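Local coordinates for uncharacterized protein (Staphylococcus saprophyticus subsp. saprophyticus ATCC 15305, PDB 3FOJ) that is of unknown function but has a rhodanese-like fold, so may handle sulfur through a persulfide or act on a related substrate, at residues V19-D27 with I35-I46; M1-K10 with A83-F93. All blocks are in the same frame, centred on the assembly; numbering follows the deposited sequence.

Contact 1 of 2, residues V19-D27 with I35-I46. With NA (sodium ion), chain B.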
# COMPACT_ATOMS: atom_id res chain seq x y z
N VAL A 19 -4.21 -2.60 9.74
CA VAL A 19 -2.84 -2.43 9.26
C VAL A 19 -2.69 -1.12 8.50
O VAL A 19 -3.67 -0.55 8.02
CB VAL A 19 -2.40 -3.59 8.34
CG1 VAL A 19 -2.40 -4.90 9.12
CG2 VAL A 19 -3.33 -3.67 7.14
N ASN A 20 -1.45 -0.65 8.40
CA ASN A 20 -1.15 0.58 7.68
C ASN A 20 -1.02 0.27 6.20
O ASN A 20 -0.16 -0.50 5.80
CB ASN A 20 0.18 1.16 8.17
CG ASN A 20 0.18 1.47 9.65
OD1 ASN A 20 1.22 1.36 10.31
ND2 ASN A 20 -0.96 1.88 10.18
N ILE A 21 -1.88 0.88 5.38
CA ILE A 21 -1.85 0.68 3.94
C ILE A 21 -1.56 2.01 3.25
O ILE A 21 -2.13 3.03 3.62
CB ILE A 21 -3.20 0.16 3.41
CG1 ILE A 21 -3.51 -1.21 4.02
CG2 ILE A 21 -3.17 0.08 1.88
CD1 ILE A 21 -4.89 -1.72 3.68
N VAL A 22 -0.66 1.98 2.27
CA VAL A 22 -0.31 3.16 1.49
C VAL A 22 -0.56 2.85 0.02
O VAL A 22 0.06 1.95 -0.56
CB VAL A 22 1.17 3.58 1.69
CG1 VAL A 22 1.49 4.79 0.82
CG2 VAL A 22 1.44 3.90 3.15
N ASP A 23 -1.50 3.59 -0.57
CA ASP A 23 -1.91 3.47 -1.97
C ASP A 23 -1.05 4.47 -2.76
O ASP A 23 -1.19 5.68 -2.58
CB ASP A 23 -3.39 3.85 -2.07
CG ASP A 23 -3.98 3.63 -3.45
OD1 ASP A 23 -3.25 3.73 -4.46
OD2 ASP A 23 -5.20 3.36 -3.52
N VAL A 24 -0.18 3.97 -3.63
CA VAL A 24 0.71 4.85 -4.38
C VAL A 24 0.31 5.15 -5.83
O VAL A 24 1.13 5.61 -6.63
CB VAL A 24 2.17 4.30 -4.34
CG1 VAL A 24 2.63 4.20 -2.89
CG2 VAL A 24 2.24 2.92 -5.00
N ARG A 25 -0.95 4.90 -6.17
CA ARG A 25 -1.44 5.17 -7.52
C ARG A 25 -1.63 6.68 -7.67
O ARG A 25 -1.44 7.43 -6.72
CB ARG A 25 -2.78 4.47 -7.75
CG ARG A 25 -2.72 2.94 -7.71
CD ARG A 25 -4.11 2.34 -7.85
NE ARG A 25 -4.96 2.73 -6.72
CZ ARG A 25 -6.28 2.64 -6.70
NH1 ARG A 25 -6.94 2.17 -7.76
NH2 ARG A 25 -6.95 3.04 -5.62
N THR A 26 -2.00 7.12 -8.87
CA THR A 26 -2.21 8.55 -9.10
C THR A 26 -3.63 8.95 -8.70
O THR A 26 -4.50 8.10 -8.54
CB THR A 26 -1.95 8.94 -10.57
OG1 THR A 26 -2.81 8.20 -11.44
CG2 THR A 26 -0.50 8.67 -10.94
N ASP A 27 -3.83 10.26 -8.55
CA ASP A 27 -5.12 10.83 -8.14
C ASP A 27 -6.37 10.30 -8.85
O ASP A 27 -7.31 9.85 -8.18
CB ASP A 27 -5.06 12.35 -8.29
CG ASP A 27 -6.33 13.04 -7.83
OD1 ASP A 27 -7.41 12.76 -8.42
OD2 ASP A 27 -6.27 13.86 -6.90
N ILE A 35 -9.02 1.34 -0.71
CA ILE A 35 -9.26 0.40 0.38
C ILE A 35 -9.55 1.26 1.60
O ILE A 35 -8.81 2.21 1.89
CB ILE A 35 -8.01 -0.47 0.64
CG1 ILE A 35 -7.75 -1.38 -0.56
CG2 ILE A 35 -8.19 -1.25 1.93
CD1 ILE A 35 -6.44 -2.14 -0.47
N PRO A 36 -10.63 0.96 2.34
CA PRO A 36 -10.93 1.76 3.53
C PRO A 36 -9.72 1.88 4.46
O PRO A 36 -9.05 0.88 4.75
CB PRO A 36 -12.09 1.01 4.17
CG PRO A 36 -12.79 0.40 2.98
CD PRO A 36 -11.63 -0.11 2.16
N GLY A 37 -9.43 3.10 4.90
CA GLY A 37 -8.31 3.32 5.80
C GLY A 37 -6.95 3.59 5.15
O GLY A 37 -6.00 3.94 5.84
N ALA A 38 -6.86 3.43 3.84
CA ALA A 38 -5.60 3.64 3.14
C ALA A 38 -5.20 5.11 3.01
O ALA A 38 -6.05 5.99 2.86
CB ALA A 38 -5.66 3.00 1.76
N GLU A 39 -3.90 5.36 3.09
CA GLU A 39 -3.34 6.69 2.94
C GLU A 39 -2.88 6.75 1.48
O GLU A 39 -2.27 5.81 0.98
CB GLU A 39 -2.12 6.88 3.85
CG GLU A 39 -1.54 8.28 3.84
CD GLU A 39 -2.39 9.26 4.62
OE1 GLU A 39 -3.62 9.31 4.39
OE2 GLU A 39 -1.83 10.00 5.45
N THR A 40 -3.18 7.84 0.79
CA THR A 40 -2.79 7.97 -0.61
C THR A 40 -1.58 8.88 -0.80
O THR A 40 -1.63 10.07 -0.50
CB THR A 40 -3.96 8.50 -1.49
OG1 THR A 40 -4.48 9.70 -0.91
CG2 THR A 40 -5.07 7.47 -1.58
N ILE A 41 -0.47 8.32 -1.26
CA ILE A 41 0.73 9.11 -1.52
C ILE A 41 1.27 8.59 -2.84
O ILE A 41 1.81 7.49 -2.90
CB ILE A 41 1.80 8.92 -0.43
CG1 ILE A 41 1.23 9.34 0.93
CG2 ILE A 41 3.04 9.74 -0.78
CD1 ILE A 41 2.18 9.08 2.09
N PRO A 42 1.13 9.37 -3.93
CA PRO A 42 1.62 8.95 -5.25
C PRO A 42 3.09 8.53 -5.24
O PRO A 42 3.91 9.16 -4.58
CB PRO A 42 1.36 10.17 -6.12
CG PRO A 42 0.18 10.82 -5.46
CD PRO A 42 0.53 10.71 -4.00
N MSE A 43 3.41 7.49 -6.00
CA MSE A 43 4.79 6.99 -6.06
C MSE A 43 5.82 8.09 -6.28
O MSE A 43 6.85 8.12 -5.60
CB MSE A 43 4.93 5.94 -7.16
CG MSE A 43 6.36 5.43 -7.31
SE MSE A 43 6.60 4.08 -8.67
CE MSE A 43 6.84 5.22 -10.21
N ASN A 44 5.55 8.98 -7.22
CA ASN A 44 6.48 10.06 -7.53
C ASN A 44 6.81 10.94 -6.33
O ASN A 44 7.89 11.52 -6.26
CB ASN A 44 5.92 10.95 -8.65
CG ASN A 44 6.92 11.99 -9.11
OD1 ASN A 44 7.93 11.66 -9.72
ND2 ASN A 44 6.64 13.26 -8.80
N SER A 45 5.88 11.04 -5.39
CA SER A 45 6.07 11.88 -4.22
C SER A 45 6.61 11.15 -3.00
O SER A 45 6.85 11.76 -1.97
CB SER A 45 4.76 12.56 -3.85
OG SER A 45 3.76 11.61 -3.56
N ILE A 46 6.80 9.83 -3.10
CA ILE A 46 7.30 9.07 -1.96
C ILE A 46 8.62 9.61 -1.39
O ILE A 46 8.77 9.71 -0.17
CB ILE A 46 7.43 7.56 -2.33
CG1 ILE A 46 6.04 6.91 -2.31
CG2 ILE A 46 8.38 6.86 -1.36
CD1 ILE A 46 5.42 6.77 -0.93
NA NA B . -3.25 11.86 0.01
O HOH W 1 -3.68 2.87 6.64
O HOH W 2 -6.40 1.51 -2.00
O HOH W 3 -4.35 10.69 2.40
O HOH W 4 -1.18 12.27 1.68
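Ile35 opens the contact by laying its CG2 methyl against CD1 of Ile21, 3.8 Å away, the two side chains crossing at about a right angle. The parallel pairing of strand 20-23 with strand 39-40, across helix 27-30, completes a beta-alpha-beta unit of the rhodanese-like fold at one margin of the sheet. A water accepts from Ile35 N and donates to OD2 of Asp23. That carboxylate is also gripped side-on by Arg25, NE reaching OD1 and NH2 reaching OD2 (2.8 Å), both on syn lone pairs; OD1 takes the backbone N of Arg25 too, an Asx turn that should fix the carboxylate's rotation. A type II turn runs from Ile35 to Ala38, and a second water links Gly37 O to Ile21 N. Ala38 CB packs on CG2 of Ile21. Glu39 holds the strand pairing: its N gives a nearly straight bond to Ile21 O (3.0 Å, 177° at the hydrogen), and its O receives Asp23 N at 2.8 Å. CG2 of Thr40 rests on CB of Asp23, while OG1 lies between the backbone N and the carbonyl carbon (chi1 52°) and binds a sodium ion together with the residue's own O, 2.5 Å from the metal; two waters also bind the ion. Ile41 N continues the pairing to Asp23 O, and its carbonyl O lies against CG1 of Val24. Pro42 sets CB and CG against Arg25 O. The N-H of selenomethionine Met43 donates to Val24 O (3.0 Å) as the chain enters a 3-10 turn, and Ile46 finishes with CD1 4.3 Å from CG1 of Val24.

Contact 2 of 2, residues M1-K10 with A83-F93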
# COMPACT_ATOMS: atom_id res chain seq x y z
N MSE A 1 12.94 -8.83 -0.28
CA MSE A 1 11.69 -8.04 -0.12
C MSE A 1 10.56 -8.91 0.41
O MSE A 1 10.46 -10.09 0.06
CB MSE A 1 11.28 -7.43 -1.46
CG MSE A 1 9.95 -6.70 -1.41
SE MSE A 1 9.40 -6.04 -3.13
CE MSE A 1 8.60 -7.65 -3.83
N GLU A 2 9.71 -8.33 1.25
CA GLU A 2 8.58 -9.05 1.81
C GLU A 2 7.33 -8.74 1.00
O GLU A 2 7.18 -7.64 0.47
CB GLU A 2 8.34 -8.64 3.25
CG GLU A 2 9.50 -8.89 4.18
CD GLU A 2 9.21 -8.43 5.58
OE1 GLU A 2 8.20 -8.90 6.15
OE2 GLU A 2 9.98 -7.61 6.12
N SER A 3 6.44 -9.71 0.92
CA SER A 3 5.20 -9.53 0.18
C SER A 3 4.10 -10.42 0.72
O SER A 3 4.35 -11.43 1.37
CB SER A 3 5.41 -9.83 -1.30
OG SER A 3 5.59 -11.22 -1.51
N ILE A 4 2.86 -10.02 0.45
CA ILE A 4 1.70 -10.79 0.87
C ILE A 4 0.71 -10.70 -0.28
O ILE A 4 0.78 -9.78 -1.10
CB ILE A 4 1.06 -10.23 2.15
CG1 ILE A 4 0.56 -8.80 1.91
CG2 ILE A 4 2.06 -10.28 3.29
CD1 ILE A 4 -0.38 -8.30 2.99
N THR A 5 -0.20 -11.66 -0.35
CA THR A 5 -1.20 -11.67 -1.41
C THR A 5 -2.40 -10.83 -1.02
O THR A 5 -2.55 -10.44 0.14
CB THR A 5 -1.68 -13.10 -1.70
OG1 THR A 5 -2.33 -13.62 -0.54
CG2 THR A 5 -0.50 -14.00 -2.07
N VAL A 6 -3.27 -10.54 -1.99
CA VAL A 6 -4.45 -9.74 -1.71
C VAL A 6 -5.39 -10.52 -0.80
O VAL A 6 -6.10 -9.93 0.01
CB VAL A 6 -5.19 -9.33 -2.99
CG1 VAL A 6 -4.34 -8.36 -3.78
CG2 VAL A 6 -5.52 -10.55 -3.83
N THR A 7 -5.39 -11.84 -0.94
CA THR A 7 -6.24 -12.68 -0.10
C THR A 7 -5.77 -12.56 1.34
O THR A 7 -6.58 -12.46 2.26
CB THR A 7 -6.18 -14.15 -0.55
OG1 THR A 7 -6.76 -14.27 -1.86
CG2 THR A 7 -6.94 -15.05 0.42
N GLU A 8 -4.45 -12.56 1.53
CA GLU A 8 -3.88 -12.43 2.87
C GLU A 8 -4.17 -11.04 3.43
O GLU A 8 -4.45 -10.90 4.62
CB GLU A 8 -2.36 -12.61 2.84
CG GLU A 8 -1.87 -13.96 2.41
CD GLU A 8 -0.37 -14.08 2.58
OE1 GLU A 8 0.08 -14.22 3.74
OE2 GLU A 8 0.35 -14.02 1.57
N LEU A 9 -4.09 -10.03 2.58
CA LEU A 9 -4.35 -8.66 3.02
C LEU A 9 -5.79 -8.50 3.49
O LEU A 9 -6.04 -7.86 4.51
CB LEU A 9 -4.06 -7.67 1.90
CG LEU A 9 -4.26 -6.19 2.26
CD1 LEU A 9 -3.36 -5.80 3.43
CD2 LEU A 9 -3.96 -5.32 1.05
N LYS A 10 -6.74 -9.07 2.76
CA LYS A 10 -8.14 -8.96 3.14
C LYS A 10 -8.42 -9.66 4.47
O LYS A 10 -9.18 -9.15 5.30
CB LYS A 10 -9.06 -9.53 2.05
CG LYS A 10 -9.13 -8.66 0.81
CD LYS A 10 -10.08 -9.22 -0.24
CE LYS A 10 -10.09 -8.35 -1.48
NZ LYS A 10 -10.89 -8.93 -2.59
N ALA A 83 8.46 -2.08 5.11
CA ALA A 83 7.40 -2.14 4.11
C ALA A 83 7.21 -3.53 3.52
O ALA A 83 8.15 -4.31 3.42
CB ALA A 83 7.68 -1.14 3.00
N VAL A 84 5.97 -3.81 3.13
CA VAL A 84 5.59 -5.09 2.55
C VAL A 84 4.79 -4.84 1.28
O VAL A 84 3.88 -4.01 1.28
CB VAL A 84 4.74 -5.91 3.54
CG1 VAL A 84 4.40 -7.27 2.94
CG2 VAL A 84 5.48 -6.07 4.86
N ASN A 85 5.12 -5.55 0.21
CA ASN A 85 4.42 -5.37 -1.05
C ASN A 85 3.14 -6.20 -1.11
O ASN A 85 3.09 -7.32 -0.61
CB ASN A 85 5.33 -5.77 -2.22
CG ASN A 85 4.73 -5.43 -3.56
OD1 ASN A 85 4.28 -4.31 -3.77
ND2 ASN A 85 4.72 -6.39 -4.48
N VAL A 86 2.09 -5.63 -1.70
CA VAL A 86 0.84 -6.36 -1.85
C VAL A 86 0.84 -6.86 -3.30
O VAL A 86 0.64 -6.09 -4.24
CB VAL A 86 -0.39 -5.47 -1.62
CG1 VAL A 86 -1.66 -6.29 -1.79
CG2 VAL A 86 -0.34 -4.87 -0.22
N GLU A 87 1.09 -8.15 -3.47
CA GLU A 87 1.17 -8.75 -4.80
C GLU A 87 -0.10 -8.61 -5.63
O GLU A 87 -1.22 -8.73 -5.12
CB GLU A 87 1.53 -10.23 -4.69
CG GLU A 87 2.69 -10.52 -3.74
CD GLU A 87 3.23 -11.93 -3.88
OE1 GLU A 87 2.41 -12.87 -4.01
OE2 GLU A 87 4.47 -12.10 -3.86
N GLY A 88 0.08 -8.34 -6.92
CA GLY A 88 -1.06 -8.22 -7.82
C GLY A 88 -1.72 -6.86 -7.91
O GLY A 88 -2.41 -6.57 -8.89
N GLY A 89 -1.53 -6.02 -6.90
CA GLY A 89 -2.11 -4.69 -6.90
C GLY A 89 -3.62 -4.61 -6.80
O GLY A 89 -4.30 -5.60 -6.53
N MSE A 90 -4.15 -3.41 -7.01
CA MSE A 90 -5.59 -3.19 -6.95
C MSE A 90 -6.31 -3.98 -8.04
O MSE A 90 -7.51 -4.24 -7.92
CB MSE A 90 -5.90 -1.69 -7.07
CG MSE A 90 -5.53 -0.88 -5.83
SE MSE A 90 -6.61 -1.30 -4.26
CE MSE A 90 -8.19 -0.30 -4.73
N ASP A 91 -5.59 -4.35 -9.09
CA ASP A 91 -6.21 -5.15 -10.15
C ASP A 91 -6.73 -6.44 -9.52
O ASP A 91 -7.87 -6.85 -9.76
CB ASP A 91 -5.19 -5.54 -11.24
CG ASP A 91 -4.81 -4.38 -12.14
OD1 ASP A 91 -5.60 -3.42 -12.25
OD2 ASP A 91 -3.73 -4.45 -12.76
N GLU A 92 -5.89 -7.08 -8.72
CA GLU A 92 -6.28 -8.32 -8.06
C GLU A 92 -7.13 -8.12 -6.81
O GLU A 92 -7.93 -8.99 -6.45
CB GLU A 92 -5.03 -9.16 -7.74
CG GLU A 92 -4.50 -9.92 -8.95
CD GLU A 92 -3.24 -10.70 -8.64
OE1 GLU A 92 -3.14 -11.26 -7.53
OE2 GLU A 92 -2.36 -10.76 -9.52
N PHE A 93 -6.96 -6.99 -6.14
CA PHE A 93 -7.76 -6.72 -4.95
C PHE A 93 -9.23 -6.66 -5.34
O PHE A 93 -10.11 -7.13 -4.61
CB PHE A 93 -7.35 -5.40 -4.30
CG PHE A 93 -7.98 -5.17 -2.95
CD1 PHE A 93 -7.36 -5.62 -1.79
CD2 PHE A 93 -9.21 -4.53 -2.84
CE1 PHE A 93 -7.96 -5.45 -0.54
CE2 PHE A 93 -9.82 -4.36 -1.60
CZ PHE A 93 -9.19 -4.81 -0.45
O HOH W 5 10.37 -5.80 2.35
O HOH W 6 -2.23 -11.28 -4.62
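Ser3 OG donates to OE2 of Glu87 at 2.7 Å, meeting the carboxylate from 53° above its plane. Next to this bond strand 3-4, an edge strand of the rhodanese-like sheet, runs parallel to strand 82-86: Asn85 N bonds to Glu2 O, Ile4 N to Asn85 O (2.9 Å), and Glu87 N to Ile4 O. The Ile4 and Val84 side chains cross at about a right angle, CG2 of Ile4 on CG1 of Val84. The chain turns into helix 6-11 through a capping box, in which Thr5 OG1 accepts Glu8 N and Glu8 OE2 accepts Thr5 N. Val6 drives CG1 to 3.4 Å from Glu87 O and touches Val86 CG1, which Leu9 CD2 also meets. A water takes Val6 N and donates to Glu87 O and Glu92 OE1. Phe93 swings CG anti to its backbone N (chi1 -171°), bringing the ring under Lys10, whose CE sits 3.7 Å from the centroid, a CH-pi contact. Beyond it NZ stands over the same face in a cation-pi contact, 4.7 Å from the centroid, and donates to Phe93 O at 2.8 Å. One lysine thus serves ring and carbonyl, its charge probably favourable at the C-terminal end of helix 89-93.

How the contacts relate
From the N terminus, strand 3-4 and helix 6-11 come first but wait for residues 83-93 before contact 2 closes its loop of 72 intervening residues. The next element in the chain is strand 20-23, and contact 1 closes a short loop through helix 27-30 to strand 39-40. Contact 1 is therefore nested inside the loop of contact 2. Strands 3-4 and 39-40 are the two outermost of the sheet, so the contacts hold its opposite margins, with strand 58-62 between strands 82-86 and 20-23. Their centres are 13 Å apart, yet they meet mainly through helix 89-93: Ile35 CD1 lies 3.6 Å from Phe93 CE1, and Met90 packs against both Ile35 and Arg25.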